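Local coordinates for protein cysteine protease (Xylella fastidiosa, PDB 3OIS) that binds uridine diphosphate and, as a papain-family member, probably cleaves peptide bonds as a cysteine protease, at residues 51-56 against 197-202. Residues are numbered along the deposited sequence; the frame is centred on the assembly and turned at random.
Sequences KSVIAA and CLAVGS
Val53, on the short helix 51-55, faces the C-terminal end of helix 191-199, the nearest CA atoms, those of Val53 and Ala199, being 7.6 Å apart. The contact is wholly apolar and small, burying about 102 Å² between the segments. Val53 points its side chain from the backbone toward the helix end. Its CG1, turned anti to the backbone N (chi1 174°), approaches CG1 of Val200 to 3.8 Å, while Val53 CG2 lies 3.9 Å from that same methyl. The Val200 methyl therefore fits against both branches of Val53, and the two side chains cross at roughly a right angle. Ala199 adds a looser touch, its CB 4.3 Å from Val53 CG1. Beyond Val200 the helix closes in a Schellman motif, with Gly201 at positive phi (93°), Ser202 N hydrogen-bonded to Cys197 O at 3.1 Å and Gly201 N to Leu198 O at 2.9 Å. Leu198 packs against Cys241 and Tyr244 of strand 233-245, part of the antiparallel sheet of the papain-like fold. The contact itself lies at the surface, away from the UDP pocket. Ile54 reaches back along helix 191-199 to Ala196 and His193, Val53 also touches Ala196, and Tyr47 touches Val200.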
ATOM      1  N   LYS A  51      -6.648  17.362  18.849  1.00 25.09           N
ATOM      2  CA  LYS A  51      -5.991  18.666  18.750  0.50 24.78           C
ATOM      3  C   LYS A  51      -4.749  18.757  19.625  1.00 24.71           C
ATOM      4  O   LYS A  51      -3.792  19.485  19.264  1.00 24.71           O
ATOM      5  CB  LYS A  51      -6.930  19.845  19.031  0.50 25.06           C
ATOM      6  CG  LYS A  51      -7.551  20.429  17.756  0.50 23.68           C
ATOM      7  CD  LYS A  51      -8.594  21.448  18.105  0.50 21.75           C
ATOM      8  CE  LYS A  51      -9.734  21.463  17.061  0.50 25.30           C
ATOM      9  NZ  LYS A  51     -10.792  20.392  17.243  0.50 24.40           N
ATOM     10  N   SER A  52      -4.724  18.041  20.747  1.00 24.67           N
ATOM     11  CA  SER A  52      -3.528  18.095  21.617  1.00 24.62           C
ATOM     12  C   SER A  52      -2.277  17.499  20.994  1.00 22.60           C
ATOM     13  O   SER A  52      -1.144  17.941  21.279  1.00 22.11           O
ATOM     14  CB  SER A  52      -3.771  17.490  23.031  1.00 24.71           C
ATOM     15  OG  SER A  52      -4.309  16.174  22.988  1.00 27.99           O
ATOM     16  N   VAL A  53      -2.510  16.517  20.131  1.00 22.67           N
ATOM     17  CA  VAL A  53      -1.432  15.820  19.438  1.00 21.44           C
ATOM     18  C   VAL A  53      -0.878  16.714  18.349  1.00 21.54           C
ATOM     19  O   VAL A  53       0.337  16.941  18.275  1.00 20.99           O
ATOM     20  CB  VAL A  53      -1.990  14.522  18.855  1.00 20.76           C
ATOM     21  CG1 VAL A  53      -0.939  13.849  17.995  1.00 20.97           C
ATOM     22  CG2 VAL A  53      -2.407  13.624  19.952  1.00 22.31           C
ATOM     23  N   ILE A  54      -1.775  17.285  17.557  1.00 21.20           N
ATOM     24  CA  ILE A  54      -1.363  18.248  16.498  1.00 23.97           C
ATOM     25  C   ILE A  54      -0.581  19.432  17.040  1.00 24.33           C
ATOM     26  O   ILE A  54       0.417  19.922  16.432  1.00 24.03           O
ATOM     27  CB  ILE A  54      -2.587  18.721  15.661  1.00 24.45           C
ATOM     28  CG1 ILE A  54      -3.095  17.590  14.745  1.00 27.28           C
ATOM     29  CG2 ILE A  54      -2.253  20.006  14.775  1.00 27.08           C
ATOM     30  CD1 ILE A  54      -4.584  17.887  14.282  1.00 33.39           C
ATOM     31  N   ALA A  55      -1.021  19.909  18.195  1.00 24.16           N
ATOM     32  CA  ALA A  55      -0.341  21.056  18.822  1.00 26.35           C
ATOM     33  C   ALA A  55       1.063  20.755  19.284  1.00 26.64           C
ATOM     34  O   ALA A  55       1.854  21.697  19.427  1.00 30.30           O
ATOM     35  CB  ALA A  55      -1.162  21.605  20.019  1.00 26.28           C
ATOM     36  N   ALA A  56       1.352  19.471  19.524  1.00 24.81           N
ATOM     37  CA  ALA A  56       2.598  19.053  20.124  1.00 25.18           C
ATOM     38  C   ALA A  56       3.245  17.867  19.406  1.00 23.85           C
ATOM     39  O   ALA A  56       3.524  16.831  20.007  1.00 24.46           O
ATOM     40  CB  ALA A  56       2.389  18.717  21.627  1.00 25.43           C
ATOM     41  N   CYS A 197      -1.009  11.366  12.858  1.00 14.94           N
ATOM     42  CA  CYS A 197      -1.364   9.942  12.726  1.00 15.27           C
ATOM     43  C   CYS A 197      -0.169   9.063  13.193  1.00 14.99           C
ATOM     44  O   CYS A 197      -0.315   8.136  14.015  1.00 15.18           O
ATOM     45  CB  CYS A 197      -1.716   9.643  11.244  1.00 14.40           C
ATOM     46  SG  CYS A 197      -2.407   8.013  10.970  1.00 19.37           S
ATOM     47  N   LEU A 198       1.013   9.367  12.633  1.00 14.45           N
ATOM     48  CA  LEU A 198       2.196   8.580  12.970  1.00 15.07           C
ATOM     49  C   LEU A 198       2.597   8.782  14.462  1.00 16.38           C
ATOM     50  O   LEU A 198       3.106   7.842  15.100  1.00 14.50           O
ATOM     51  CB  LEU A 198       3.337   8.993  12.038  1.00 14.32           C
ATOM     52  CG  LEU A 198       3.113   8.603  10.556  1.00 12.71           C
ATOM     53  CD1 LEU A 198       4.105   9.476   9.699  1.00 13.01           C
ATOM     54  CD2 LEU A 198       3.290   7.078  10.343  1.00 14.15           C
ATOM     55  N   ALA A 199       2.428  10.010  14.927  1.00 15.80           N
ATOM     56  CA  ALA A 199       2.764  10.335  16.326  1.00 17.98           C
ATOM     57  C   ALA A 199       2.043   9.517  17.402  1.00 18.98           C
ATOM     58  O   ALA A 199       2.610   9.302  18.535  1.00 20.39           O
ATOM     59  CB  ALA A 199       2.573  11.793  16.590  1.00 17.47           C
ATOM     60  N   VAL A 200       0.835   9.083  17.126  1.00 16.55           N
ATOM     61  CA  VAL A 200       0.109   8.296  18.080  1.00 17.75           C
ATOM     62  C   VAL A 200       0.355   6.822  17.815  1.00 18.34           C
ATOM     63  O   VAL A 200      -0.289   5.947  18.411  1.00 19.68           O
ATOM     64  CB  VAL A 200      -1.397   8.625  18.166  1.00 17.23           C
ATOM     65  CG1 VAL A 200      -1.651  10.113  18.446  1.00 17.27           C
ATOM     66  CG2 VAL A 200      -2.124   8.234  16.839  1.00 16.87           C
ATOM     67  N   GLY A 201       1.243   6.544  16.856  1.00 17.64           N
ATOM     68  CA  GLY A 201       1.616   5.129  16.564  1.00 16.45           C
ATOM     69  C   GLY A 201       0.837   4.404  15.483  1.00 16.82           C
ATOM     70  O   GLY A 201       0.897   3.153  15.408  1.00 14.66           O
ATOM     71  N   SER A 202       0.160   5.165  14.630  1.00 16.12           N
ATOM     72  CA  SER A 202      -0.602   4.562  13.523  1.00 16.91           C
ATOM     73  C   SER A 202       0.055   4.831  12.138  1.00 16.36           C
ATOM     74  O   SER A 202       0.197   5.932  11.729  1.00 16.71           O
ATOM     75  CB  SER A 202      -2.031   5.115  13.509  1.00 17.40           C
ATOM     76  OG  SER A 202      -2.683   4.868  14.721  1.00 23.77           O
TER